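Local coordinates for oxidoreductase, 2OG-Fe oxygenase family protein, putative, expressed (Oryza sativa subsp. japonica, PDB 5XOI), which probably acts as an iron- and 2-oxoglutarate-dependent dioxygenase of the AlkB family, the chain being the catalytic oxygenase part of a longer rice protein, at residues Val26-Arg31 / Glu87-Ile92; Ile37-Phe42 / Asp78-Pro83; Gly46-Gly51 / Gly134-His139; Gln56-Gly61 / Cys125-Tyr130; Val156-Gly161 / Gly185-Phe190. One frame throughout, in Å; residues are numbered along the deposited sequence.

Interaction 1 (Val26-Arg31 / Glu87-Ile92)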
# COMPACT_ATOMS: atom_id res chain seq x y z
N VAL A 26 -9.14 13.44 -0.01
CA VAL A 26 -10.42 13.54 0.67
C VAL A 26 -11.38 12.48 0.15
O VAL A 26 -12.07 11.81 0.93
CB VAL A 26 -11.00 14.95 0.51
CG1 VAL A 26 -12.38 15.03 1.17
CG2 VAL A 26 -10.05 15.96 1.10
N ASP A 27 -11.42 12.30 -1.17
CA ASP A 27 -12.32 11.33 -1.77
C ASP A 27 -11.97 9.92 -1.34
O ASP A 27 -12.86 9.10 -1.09
CB ASP A 27 -12.28 11.46 -3.29
CG ASP A 27 -13.27 10.56 -4.00
OD1 ASP A 27 -14.43 10.47 -3.55
OD2 ASP A 27 -12.89 9.96 -5.02
N ILE A 28 -10.67 9.62 -1.24
CA ILE A 28 -10.24 8.28 -0.85
C ILE A 28 -10.66 7.98 0.58
O ILE A 28 -11.19 6.91 0.87
CB ILE A 28 -8.72 8.11 -1.04
CG1 ILE A 28 -8.37 8.04 -2.53
CG2 ILE A 28 -8.23 6.85 -0.34
CD1 ILE A 28 -6.93 8.38 -2.82
N ILE A 29 -10.45 8.94 1.49
CA ILE A 29 -10.88 8.78 2.88
C ILE A 29 -12.39 8.60 2.95
O ILE A 29 -12.89 7.69 3.62
CB ILE A 29 -10.44 9.98 3.73
CG1 ILE A 29 -8.91 10.13 3.76
CG2 ILE A 29 -11.04 9.88 5.15
CD1 ILE A 29 -8.19 9.02 4.49
N ARG A 30 -13.14 9.47 2.27
CA ARG A 30 -14.60 9.40 2.37
C ARG A 30 -15.12 8.06 1.84
O ARG A 30 -15.99 7.44 2.47
CB ARG A 30 -15.22 10.58 1.63
CG ARG A 30 -15.14 11.88 2.41
CD ARG A 30 -15.83 13.03 1.68
NE ARG A 30 -15.78 14.28 2.43
CZ ARG A 30 -15.81 15.48 1.86
NH1 ARG A 30 -15.89 15.60 0.54
NH2 ARG A 30 -15.76 16.58 2.61
N ARG A 31 -14.58 7.58 0.72
CA ARG A 31 -15.02 6.28 0.20
C ARG A 31 -14.67 5.14 1.16
O ARG A 31 -15.48 4.23 1.38
CB ARG A 31 -14.39 6.00 -1.16
CG ARG A 31 -14.96 6.85 -2.29
CD ARG A 31 -14.16 6.62 -3.56
NE ARG A 31 -14.62 7.45 -4.67
CZ ARG A 31 -15.43 7.02 -5.63
NH1 ARG A 31 -15.88 5.77 -5.60
NH2 ARG A 31 -15.79 7.83 -6.61
N GLU A 87 -13.02 2.63 -9.74
CA GLU A 87 -12.21 2.87 -10.94
C GLU A 87 -11.29 4.06 -10.77
O GLU A 87 -10.20 4.10 -11.36
CB GLU A 87 -13.10 3.07 -12.16
CG GLU A 87 -12.40 2.73 -13.47
CD GLU A 87 -13.37 2.30 -14.57
OE1 GLU A 87 -14.56 2.67 -14.48
OE2 GLU A 87 -12.94 1.60 -15.51
N VAL A 88 -11.68 5.05 -9.96
CA VAL A 88 -10.79 6.18 -9.73
C VAL A 88 -9.52 5.74 -9.02
O VAL A 88 -8.43 6.27 -9.29
CB VAL A 88 -11.52 7.30 -8.96
CG1 VAL A 88 -11.91 6.84 -7.56
CG2 VAL A 88 -10.66 8.56 -8.91
N PHE A 89 -9.62 4.74 -8.13
CA PHE A 89 -8.42 4.21 -7.48
C PHE A 89 -7.49 3.58 -8.51
O PHE A 89 -6.28 3.84 -8.51
CB PHE A 89 -8.80 3.16 -6.42
CG PHE A 89 -9.48 3.72 -5.18
CD1 PHE A 89 -9.87 5.04 -5.09
CD2 PHE A 89 -9.72 2.89 -4.09
CE1 PHE A 89 -10.50 5.53 -3.95
CE2 PHE A 89 -10.35 3.36 -2.94
CZ PHE A 89 -10.75 4.68 -2.87
N SER A 90 -8.04 2.75 -9.39
CA SER A 90 -7.25 2.11 -10.43
C SER A 90 -6.60 3.13 -11.35
O SER A 90 -5.46 2.94 -11.79
CB SER A 90 -8.11 1.15 -11.26
OG SER A 90 -8.53 0.03 -10.49
N LYS A 91 -7.31 4.23 -11.65
CA LYS A 91 -6.74 5.29 -12.49
C LYS A 91 -5.50 5.90 -11.85
O LYS A 91 -4.48 6.11 -12.51
CB LYS A 91 -7.80 6.36 -12.73
CG LYS A 91 -7.30 7.63 -13.42
CD LYS A 91 -7.67 8.89 -12.61
CE LYS A 91 -6.85 10.12 -13.03
NZ LYS A 91 -7.32 11.37 -12.38
N ILE A 92 -5.59 6.22 -10.55
CA ILE A 92 -4.46 6.82 -9.85
C ILE A 92 -3.28 5.86 -9.82
O ILE A 92 -2.13 6.27 -9.99
CB ILE A 92 -4.87 7.25 -8.43
CG1 ILE A 92 -5.95 8.33 -8.48
CG2 ILE A 92 -3.65 7.76 -7.67
CD1 ILE A 92 -6.53 8.70 -7.12

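Interaction 2 (Ile37-Phe42 / Asp78-Pro83)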
# COMPACT_ATOMS: atom_id res chain seq x y z
N ILE A 37 -17.58 0.78 7.02
CA ILE A 37 -18.61 0.48 8.01
C ILE A 37 -19.69 -0.45 7.47
O ILE A 37 -20.46 -1.01 8.27
CB ILE A 37 -19.27 1.77 8.57
CG1 ILE A 37 -19.68 2.70 7.44
CG2 ILE A 37 -18.33 2.48 9.53
CD1 ILE A 37 -20.19 4.05 7.92
N GLY A 38 -19.77 -0.64 6.16
CA GLY A 38 -20.78 -1.50 5.57
C GLY A 38 -20.36 -2.96 5.53
O GLY A 38 -19.42 -3.40 6.20
N SER A 39 -21.10 -3.73 4.74
CA SER A 39 -20.80 -5.15 4.54
C SER A 39 -19.40 -5.32 3.96
O SER A 39 -19.02 -4.63 3.01
CB SER A 39 -21.85 -5.78 3.62
OG SER A 39 -21.63 -7.18 3.48
N GLY A 40 -18.63 -6.24 4.54
CA GLY A 40 -17.26 -6.40 4.09
C GLY A 40 -16.34 -5.29 4.53
O GLY A 40 -15.31 -5.05 3.87
N GLY A 41 -16.66 -4.59 5.62
CA GLY A 41 -15.87 -3.49 6.12
C GLY A 41 -14.72 -3.93 7.01
O GLY A 41 -14.34 -5.10 7.05
N PHE A 42 -14.19 -2.96 7.75
CA PHE A 42 -12.98 -3.18 8.54
C PHE A 42 -13.19 -4.24 9.62
O PHE A 42 -14.27 -4.34 10.23
CB PHE A 42 -12.54 -1.87 9.20
CG PHE A 42 -11.82 -0.93 8.27
CD1 PHE A 42 -10.49 -1.13 7.97
CD2 PHE A 42 -12.48 0.14 7.70
CE1 PHE A 42 -9.82 -0.25 7.11
CE2 PHE A 42 -11.84 1.00 6.84
CZ PHE A 42 -10.50 0.80 6.54
N ASP A 78 -17.43 -14.16 7.81
CA ASP A 78 -18.80 -13.65 7.74
C ASP A 78 -19.44 -13.76 6.36
O ASP A 78 -20.57 -13.30 6.19
CB ASP A 78 -18.88 -12.19 8.24
CG ASP A 78 -18.09 -11.19 7.39
OD1 ASP A 78 -17.49 -11.57 6.36
OD2 ASP A 78 -18.06 -9.99 7.76
N GLY A 79 -18.77 -14.37 5.39
CA GLY A 79 -19.35 -14.55 4.07
C GLY A 79 -19.50 -13.29 3.24
O GLY A 79 -20.06 -13.37 2.14
N ALA A 80 -19.00 -12.14 3.69
CA ALA A 80 -19.20 -10.91 2.94
C ALA A 80 -18.32 -10.86 1.70
O ALA A 80 -17.15 -11.25 1.73
CB ALA A 80 -18.89 -9.69 3.81
N GLN A 81 -18.89 -10.37 0.61
CA GLN A 81 -18.03 -10.11 -0.55
C GLN A 81 -17.42 -8.72 -0.43
O GLN A 81 -18.11 -7.77 -0.04
CB GLN A 81 -18.83 -10.21 -1.85
CG GLN A 81 -18.01 -9.92 -3.09
CD GLN A 81 -18.77 -10.18 -4.38
OE1 GLN A 81 -19.73 -10.95 -4.40
NE2 GLN A 81 -18.34 -9.54 -5.47
N PRO A 82 -16.14 -8.57 -0.74
CA PRO A 82 -15.53 -7.24 -0.66
C PRO A 82 -16.14 -6.31 -1.68
O PRO A 82 -16.58 -6.74 -2.77
CB PRO A 82 -14.04 -7.51 -0.95
CG PRO A 82 -13.95 -8.94 -1.41
CD PRO A 82 -15.15 -9.64 -0.92
N PRO A 83 -16.24 -5.02 -1.38
CA PRO A 83 -16.56 -4.03 -2.41
C PRO A 83 -15.56 -4.13 -3.55
O PRO A 83 -14.42 -4.55 -3.36
CB PRO A 83 -16.45 -2.69 -1.68
CG PRO A 83 -16.58 -3.03 -0.21
CD PRO A 83 -15.97 -4.40 -0.06
O HOH W 1 -20.49 -5.95 0.73
O HOH W 2 -19.48 -7.79 6.83

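Interaction 3 (Gly46-Gly51 / Gly134-His139). With MN (manganese (II) ion), chain C.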
# COMPACT_ATOMS: atom_id res chain seq x y z
N GLY A 46 -6.92 -11.71 12.91
CA GLY A 46 -6.30 -12.51 13.95
C GLY A 46 -4.83 -12.77 13.69
O GLY A 46 -4.06 -12.99 14.64
N TYR A 47 -4.41 -12.71 12.43
CA TYR A 47 -3.05 -13.04 12.01
C TYR A 47 -2.61 -12.10 10.90
O TYR A 47 -3.36 -11.89 9.94
CB TYR A 47 -2.97 -14.48 11.50
CG TYR A 47 -1.77 -14.72 10.59
CD1 TYR A 47 -0.49 -14.65 11.10
CD2 TYR A 47 -1.93 -15.00 9.24
CE1 TYR A 47 0.62 -14.85 10.29
CE2 TYR A 47 -0.83 -15.21 8.41
CZ TYR A 47 0.45 -15.13 8.95
OH TYR A 47 1.55 -15.33 8.16
N ARG A 48 -1.40 -11.55 11.03
CA ARG A 48 -0.70 -10.94 9.90
C ARG A 48 0.74 -11.43 9.90
O ARG A 48 1.38 -11.50 10.95
CB ARG A 48 -0.72 -9.40 9.95
CG ARG A 48 -2.11 -8.77 9.72
CD ARG A 48 -2.63 -8.94 8.28
NE ARG A 48 -1.71 -8.34 7.31
CZ ARG A 48 -1.89 -7.17 6.71
NH1 ARG A 48 -2.99 -6.44 6.90
NH2 ARG A 48 -0.95 -6.74 5.88
N ASP A 49 1.24 -11.76 8.71
CA ASP A 49 2.64 -12.14 8.56
C ASP A 49 3.53 -11.02 9.07
O ASP A 49 3.47 -9.89 8.57
CB ASP A 49 2.94 -12.45 7.10
CG ASP A 49 4.28 -13.15 6.90
OD1 ASP A 49 4.99 -13.48 7.88
OD2 ASP A 49 4.62 -13.40 5.73
N GLY A 50 4.34 -11.33 10.09
CA GLY A 50 5.20 -10.35 10.73
C GLY A 50 4.66 -9.81 12.04
O GLY A 50 5.39 -9.12 12.76
N GLY A 51 3.41 -10.12 12.37
CA GLY A 51 2.80 -9.55 13.55
C GLY A 51 2.27 -8.15 13.29
O GLY A 51 2.60 -7.50 12.30
N GLY A 134 -0.05 1.91 15.99
CA GLY A 134 -0.03 0.83 15.01
C GLY A 134 1.37 0.43 14.60
O GLY A 134 2.32 1.22 14.63
N LYS A 135 1.49 -0.84 14.18
CA LYS A 135 2.72 -1.43 13.67
C LYS A 135 2.35 -2.62 12.80
O LYS A 135 1.28 -3.22 12.98
CB LYS A 135 3.65 -1.92 14.79
CG LYS A 135 4.30 -0.86 15.65
CD LYS A 135 5.36 -1.53 16.52
CE LYS A 135 5.97 -0.57 17.53
NZ LYS A 135 7.07 -1.27 18.25
N LEU A 136 3.24 -2.96 11.88
CA LEU A 136 3.10 -4.15 11.04
C LEU A 136 4.50 -4.68 10.80
O LEU A 136 5.35 -3.95 10.28
CB LEU A 136 2.41 -3.84 9.71
CG LEU A 136 2.27 -4.99 8.71
CD1 LEU A 136 1.42 -6.15 9.29
CD2 LEU A 136 1.73 -4.54 7.34
N GLY A 137 4.75 -5.94 11.18
CA GLY A 137 6.10 -6.49 11.15
C GLY A 137 6.61 -6.78 9.74
O GLY A 137 5.87 -6.80 8.76
N LEU A 138 7.93 -7.00 9.64
CA LEU A 138 8.54 -7.29 8.34
C LEU A 138 7.93 -8.54 7.70
O LEU A 138 7.77 -9.57 8.35
CB LEU A 138 10.05 -7.48 8.50
CG LEU A 138 10.83 -6.24 8.92
CD1 LEU A 138 12.31 -6.58 9.02
CD2 LEU A 138 10.62 -5.12 7.90
N HIS A 139 7.62 -8.44 6.41
CA HIS A 139 7.05 -9.55 5.66
C HIS A 139 7.27 -9.28 4.17
O HIS A 139 7.51 -8.14 3.75
CB HIS A 139 5.55 -9.69 5.91
CG HIS A 139 4.78 -8.51 5.42
ND1 HIS A 139 4.69 -7.33 6.13
CD2 HIS A 139 4.14 -8.30 4.25
CE1 HIS A 139 4.00 -6.45 5.43
NE2 HIS A 139 3.66 -7.01 4.28
MN MN C . 3.05 -5.89 2.46
O HOH W 3 2.33 -4.45 0.77

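Interaction 4 (Gln56-Gly61 / Cys125-Tyr130)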
# COMPACT_ATOMS: atom_id res chain seq x y z
N GLN A 56 -6.50 -2.56 11.74
CA GLN A 56 -7.68 -3.15 11.13
C GLN A 56 -7.52 -3.13 9.62
O GLN A 56 -6.76 -2.33 9.08
CB GLN A 56 -8.96 -2.38 11.52
CG GLN A 56 -9.22 -2.29 13.02
CD GLN A 56 -10.29 -1.27 13.34
OE1 GLN A 56 -10.00 -0.16 13.78
NE2 GLN A 56 -11.54 -1.63 13.08
N MET A 57 -8.25 -4.01 8.94
CA MET A 57 -8.10 -4.13 7.50
C MET A 57 -9.44 -4.47 6.85
O MET A 57 -10.36 -4.98 7.49
CB MET A 57 -7.06 -5.21 7.12
CG MET A 57 -7.44 -6.62 7.59
SD MET A 57 -6.21 -7.83 7.06
CE MET A 57 -6.63 -7.98 5.33
N MET A 58 -9.51 -4.17 5.56
CA MET A 58 -10.59 -4.65 4.71
C MET A 58 -10.04 -4.71 3.30
O MET A 58 -9.12 -3.97 2.95
CB MET A 58 -11.84 -3.77 4.79
CG MET A 58 -11.71 -2.38 4.19
SD MET A 58 -13.32 -1.59 3.81
CE MET A 58 -13.92 -2.61 2.48
N CYS A 59 -10.59 -5.61 2.49
CA CYS A 59 -10.11 -5.73 1.13
C CYS A 59 -11.14 -5.16 0.17
O CYS A 59 -12.35 -5.16 0.44
CB CYS A 59 -9.81 -7.19 0.77
SG CYS A 59 -8.38 -7.88 1.65
N LEU A 60 -10.65 -4.65 -0.95
CA LEU A 60 -11.48 -4.33 -2.10
C LEU A 60 -11.02 -5.20 -3.27
O LEU A 60 -9.83 -5.49 -3.40
CB LEU A 60 -11.38 -2.86 -2.51
CG LEU A 60 -11.41 -1.82 -1.39
CD1 LEU A 60 -11.11 -0.43 -1.98
CD2 LEU A 60 -12.74 -1.84 -0.69
N GLY A 61 -11.97 -5.59 -4.12
CA GLY A 61 -11.69 -6.52 -5.19
C GLY A 61 -11.69 -7.94 -4.66
O GLY A 61 -12.71 -8.40 -4.13
N CYS A 125 -6.99 -4.80 -3.49
CA CYS A 125 -6.61 -3.64 -2.70
C CYS A 125 -6.76 -3.97 -1.22
O CYS A 125 -7.87 -4.22 -0.75
CB CYS A 125 -7.43 -2.40 -3.04
SG CYS A 125 -6.98 -0.95 -2.04
N LEU A 126 -5.65 -3.96 -0.51
CA LEU A 126 -5.66 -4.15 0.93
C LEU A 126 -5.72 -2.76 1.57
O LEU A 126 -4.81 -1.95 1.38
CB LEU A 126 -4.42 -4.91 1.39
CG LEU A 126 -4.59 -5.90 2.54
CD1 LEU A 126 -3.29 -6.65 2.76
CD2 LEU A 126 -5.00 -5.16 3.81
N VAL A 127 -6.78 -2.50 2.33
CA VAL A 127 -6.95 -1.25 3.06
C VAL A 127 -6.61 -1.52 4.52
O VAL A 127 -7.34 -2.24 5.21
CB VAL A 127 -8.38 -0.70 2.91
CG1 VAL A 127 -8.48 0.70 3.53
CG2 VAL A 127 -8.78 -0.68 1.45
N ASN A 128 -5.51 -0.93 4.99
CA ASN A 128 -5.04 -1.07 6.37
C ASN A 128 -5.31 0.23 7.11
O ASN A 128 -4.92 1.30 6.63
CB ASN A 128 -3.53 -1.35 6.42
CG ASN A 128 -3.15 -2.68 5.80
OD1 ASN A 128 -3.50 -3.74 6.33
ND2 ASN A 128 -2.40 -2.63 4.69
N PHE A 129 -5.91 0.15 8.29
CA PHE A 129 -6.01 1.33 9.14
C PHE A 129 -5.25 1.09 10.44
O PHE A 129 -5.50 0.11 11.15
CB PHE A 129 -7.44 1.72 9.45
CG PHE A 129 -7.51 2.95 10.30
CD1 PHE A 129 -7.09 4.16 9.78
CD2 PHE A 129 -7.89 2.88 11.63
CE1 PHE A 129 -7.10 5.29 10.55
CE2 PHE A 129 -7.91 4.02 12.41
CZ PHE A 129 -7.50 5.22 11.86
N TYR A 130 -4.32 1.99 10.74
CA TYR A 130 -3.49 1.98 11.94
C TYR A 130 -3.93 3.12 12.84
O TYR A 130 -3.99 4.26 12.38
CB TYR A 130 -2.01 2.19 11.60
CG TYR A 130 -1.37 1.24 10.62
CD1 TYR A 130 -1.56 1.39 9.25
CD2 TYR A 130 -0.55 0.21 11.06
CE1 TYR A 130 -0.96 0.52 8.34
CE2 TYR A 130 0.06 -0.67 10.16
CZ TYR A 130 -0.14 -0.50 8.81
OH TYR A 130 0.48 -1.37 7.94
O HOH W 4 -6.99 0.22 13.74

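Interaction 5 (Val156-Gly161 / Gly185-Phe190)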
# COMPACT_ATOMS: atom_id res chain seq x y z
N VAL A 156 1.60 -1.25 -5.42
CA VAL A 156 1.41 0.21 -5.40
C VAL A 156 0.68 0.57 -4.11
O VAL A 156 -0.44 0.09 -3.89
CB VAL A 156 0.63 0.71 -6.62
CG1 VAL A 156 0.38 2.22 -6.51
CG2 VAL A 156 1.39 0.38 -7.91
N SER A 157 1.27 1.44 -3.30
CA SER A 157 0.79 1.71 -1.94
C SER A 157 0.51 3.19 -1.75
O SER A 157 1.41 4.03 -1.91
CB SER A 157 1.83 1.23 -0.92
OG SER A 157 1.62 1.79 0.36
N PHE A 158 -0.74 3.52 -1.36
CA PHE A 158 -1.15 4.88 -1.01
C PHE A 158 -1.00 5.08 0.49
O PHE A 158 -1.35 4.20 1.28
CB PHE A 158 -2.63 5.14 -1.33
CG PHE A 158 -3.02 5.07 -2.79
CD1 PHE A 158 -2.08 4.87 -3.79
CD2 PHE A 158 -4.35 5.22 -3.14
CE1 PHE A 158 -2.48 4.82 -5.12
CE2 PHE A 158 -4.76 5.17 -4.45
CZ PHE A 158 -3.83 4.97 -5.46
N SER A 159 -0.57 6.28 0.89
CA SER A 159 -0.47 6.64 2.31
C SER A 159 -1.30 7.89 2.57
O SER A 159 -1.21 8.86 1.81
CB SER A 159 0.99 6.89 2.72
OG SER A 159 1.75 5.69 2.74
N LEU A 160 -2.11 7.87 3.63
CA LEU A 160 -2.93 9.02 3.98
C LEU A 160 -3.01 9.16 5.49
O LEU A 160 -3.10 8.16 6.21
CB LEU A 160 -4.35 8.92 3.40
CG LEU A 160 -4.53 8.79 1.88
CD1 LEU A 160 -4.42 7.33 1.45
CD2 LEU A 160 -5.87 9.35 1.47
N GLY A 161 -3.01 10.40 5.97
CA GLY A 161 -3.12 10.64 7.41
C GLY A 161 -1.77 10.81 8.07
O GLY A 161 -0.89 11.48 7.53
N GLY A 185 -0.36 11.47 1.31
CA GLY A 185 -0.30 11.73 -0.11
C GLY A 185 0.79 10.99 -0.85
O GLY A 185 0.76 10.95 -2.09
N ASP A 186 1.76 10.41 -0.14
CA ASP A 186 2.84 9.69 -0.82
C ASP A 186 2.31 8.41 -1.45
O ASP A 186 1.40 7.74 -0.93
CB ASP A 186 3.96 9.33 0.15
CG ASP A 186 4.78 10.54 0.61
OD1 ASP A 186 4.56 11.67 0.12
OD2 ASP A 186 5.65 10.34 1.49
N VAL A 187 2.88 8.05 -2.60
CA VAL A 187 2.63 6.76 -3.24
C VAL A 187 3.96 6.06 -3.39
O VAL A 187 4.92 6.65 -3.90
CB VAL A 187 1.92 6.90 -4.60
CG1 VAL A 187 1.85 5.54 -5.30
CG2 VAL A 187 0.53 7.46 -4.41
N LEU A 188 4.03 4.82 -2.92
CA LEU A 188 5.24 4.01 -3.01
C LEU A 188 4.97 2.85 -3.95
O LEU A 188 3.90 2.23 -3.88
CB LEU A 188 5.64 3.48 -1.63
CG LEU A 188 6.80 2.49 -1.62
CD1 LEU A 188 8.10 3.21 -1.96
CD2 LEU A 188 6.91 1.83 -0.24
N ILE A 189 5.91 2.56 -4.85
CA ILE A 189 5.80 1.44 -5.78
C ILE A 189 7.03 0.56 -5.61
O ILE A 189 8.15 1.07 -5.61
CB ILE A 189 5.68 1.90 -7.24
CG1 ILE A 189 4.48 2.85 -7.40
CG2 ILE A 189 5.52 0.68 -8.16
CD1 ILE A 189 4.21 3.25 -8.83
N PHE A 190 6.83 -0.75 -5.44
CA PHE A 190 7.94 -1.69 -5.55
C PHE A 190 7.58 -2.84 -6.48
O PHE A 190 6.58 -3.53 -6.28
CB PHE A 190 8.46 -2.19 -4.18
CG PHE A 190 7.41 -2.66 -3.18
CD1 PHE A 190 6.71 -1.76 -2.38
CD2 PHE A 190 7.23 -4.02 -2.93
CE1 PHE A 190 5.79 -2.20 -1.42
CE2 PHE A 190 6.33 -4.47 -1.97
CZ PHE A 190 5.60 -3.56 -1.22
O HOH W 5 2.46 5.13 0.41

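Interaction 1 (Val26-Arg31 / Glu87-Ile92)
Ile28 and Phe89 meet at the centre of this contact. CG1 of Ile28 lies 3.6 Å from CE1 of the Phe89 ring, approaching it obliquely. CD of Arg31 touches the same corner of the ring, 3.8 Å from Phe89 CE1. Arg31 and Phe89 slide past each other in opposite directions, with guanidinium and ring planes 65° apart. Over one face of the guanidinium sits CG1 of Val88, 4.0 Å from Arg31 NE. On the inner side, CD1 of Ile28 reaches CD1 of Ile92 more loosely, at 4.3 Å.

Asp27 sets the position of the arginine. Its carboxylate takes the NE hydrogen in a salt bridge between residues one helical turn apart, with Arg31 NE 3.1 Å from Asp27 OD2. The bond reaches OD2 on the syn side but well out of the carboxylate plane. With an alanine here, Arg31 NE is likely to lose its charged mate, and the guanidinium could swing off Val88.

Ile28 and Phe89 also rest on Leu226, and Ile28 and Ile92 on Phe158. The axes of 26-31 and 87-92 are 139° apart, nearer antiparallel. Their helices cover one side of the large sheet, as in the double-stranded beta-helix fold of 2-oxoglutarate oxygenases.

Interaction 2 (Ile37-Phe42 / Asp78-Pro83)
A type II beta turn, Gly38 to Gly41, packs here against an Asx turn in the loop that leads to helix 87-106. Both are surface loops on the flank of the oxygenase fold, away from the metal site. The closest touch is between Gly40 and Ala80. The methyl CB of Ala80 points at the turn and comes 3.5 Å from Gly40 N. Gly40 has a positive phi of 74°, which favours glycine. A side chain there would also press on the carbonyl oxygen of Gln81.

Ser39 turns its OG anti to the backbone N (chi1 -176°), and this oxygen lies 3.7 Å from Ala80 CB. Further along, CD of Pro83 lies 4.0 Å from Gly40 O.

No direct hydrogen bond joins the loops, and water does that work. One water donates to Gln81 O at 3.1 Å and makes weaker bonds to Ser39 O and OG. Asp78 uses both carboxylate oxygens. OD2 forms a salt bridge with Arg75, which also binds Gly41 O. OD1 closes the Asx turn by accepting from Ala80 N at 3.1 Å, from above the carboxylate plane. A second water accepts from Gly40 N at 2.9 Å and donates to Asp78 OD2 at 2.8 Å.

Interaction 3 (Gly46-Gly51 / Gly134-His139)
Arg48 sets CG anti to its carbonyl carbon (chi1 -68°), then bends at chi2 and chi3, which brings its guanidinium to Leu136. CD1 of Leu136 lies over one face of the guanidinium, toward its rim. Its other methyl, CD2, is 3.8 Å from Arg48 NH2. His139 holds CG between the backbone N and the carbonyl carbon (chi1 65°), with its ring turned to the metal.

This is the metal and co-substrate site of the double-stranded beta-helix fold. His139 heads the facial triad, with its NE2 2.2 Å from the manganese. Asp141 and His199 complete the protein ligands, and a water also binds the metal. Manganese probably stands in for the iron that the family uses. Arg48 is a known contact of 2-oxoglutarate and succinate. Its NH1 is hydrogen-bonded to Asn128 OD1, and NH2 makes a weak hydrogen bond to a succinate molecule.

Gly137 holds the histidine at the edge of its ring. Its carbonyl accepts from His139 ND1 at 2.9 Å, in the ring plane and almost straight at 178°. This fixes the rotation of the ring and directs NE2 at the metal. Across the contact, CB of His139 rests 3.4 Å from Asp49 O.

The loop closes on the strand through the type II turn from Arg48 to Gly51. Gly50 and Gly137 come so close that a CB on either would clash. Gly137 CA makes a CH-to-oxygen contact with Gly50 O at 3.2 Å. Beside it, Gly137 N donates to Gly51 O at 2.9 Å, from above the carbonyl plane.

Interaction 4 (Gln56-Gly61 / Cys125-Tyr130)
Gln56 to Leu60 pair antiparallel with Cys125 to Phe129 through six backbone hydrogen bonds, at three hydrogen-bonded pairs: Gln56 with Phe129, Met58 with Val127 and Leu60 with Cys125. The bonds are short, such as Phe129 N to Gln56 O at 2.7 Å. Between them, CA hydrogens face carbonyls, as where Met57 CA lies 3.1 Å from Val127 O.

Met57, Cys59, Leu126 and Asn128 share one face. Met57 is bent at chi3 (-76°), which brings its terminal CE back to 3.6 Å from Leu126 CD2. Its CB lies 3.9 Å from Asn128 OD1, an oxygen also held by Arg48. Asn128 ND2 donates to Asn225 OD1, so the amide is held at both ends. Asn128 and Tyr130 are known 2-oxoglutarate contacts. Tyr130 OH bonds to the succinate in this crystal, so this face lines the co-substrate pocket.

The other face, with Gln56, Met58, Leu60, Cys125, Val127 and Phe129, is mostly apolar. Met58 and Val127 lie side by side, with CG of Met58 3.9 Å from Val127 CB. Leu60 CG comes across to 4.0 Å from Val127 CG2, and its CB is the same distance from Cys125 CB. At the far end, Gln56 OE1 sits at the edge of the Phe129 ring, near its plane.

Strand 55-59 is the outermost strand of the large sheet at this end. Strand 124-131 joins it to strand 223-229, through bonds such as Leu126 with Thr227. Phe42 and Pro83, from the loops outside, cover Val127 and Met58, and Phe89 of helix 87-106 packs on Leu60.

Interaction 5 (Val156-Gly161 / Gly185-Phe190)
The ring of Phe158 meets Val187 obliquely, with its CD1 3.7 Å from Val187 CG2. Phe158 and Val187 lie alongside each other, pointing the same way. The same ring packs against Phe228, their planes at about 55°, and against Val93 of helix 87-106. Val187 turns its other methyl, CG1, anti to the backbone N (chi1 172°), which places it 3.8 Å from Val156 CG1. Val156 CG2 in turn reaches Ile189 CG1 at 4.0 Å. Cut back to alanine, the position lacks CG1 and CG2, which is likely to open a gap between Phe158 and Val156.

The strands are antiparallel. Ser157 and Leu188 form a hydrogen-bonded pair, with Ser157 N 2.8 Å from Leu188 O. Beyond it, Gly185 N donates to Ser159 O. A water bridges the strands here. It donates to Ser157 O and Asp186 O, and accepts from Ser159 OG.

Ser159 OG also takes a hydrogen bond from Arg223, a known 2-oxoglutarate contact. Asp186 OD2 pairs with Lys17. Val156, Phe158, Val187 and Ile189 form an apolar face, from which Val156, Phe158 and Ile189 reach helix 87-106. The face of Ser157 also carries polar groups, and Ser159 probably helps to position Arg223 in the co-substrate pocket.

From the N terminus, helix 22-37 opens interaction 1, which closes a loop of 55 residues at helix 87-106. Interaction 2 lies within that loop and joins its two surface loops. Interaction 3 starts next and crosses both, closing at strand 134-139 beside the metal. Interaction 4 falls wholly within interaction 3 and also crosses interactions 1 and 2. Interaction 5 comes last, in series. It closes a 23-residue excursion through two strands of the smaller sheet and pairs neighbouring strands of the large one. Interactions 4 and 5 share that large sheet without touching. Interaction 1 packs on both, reaching interaction 5 also through Ile29 on Leu160. Leu136 on Tyr130 joins interactions 3 and 4, and Pro83 to Gly61 links interactions 2 and 4.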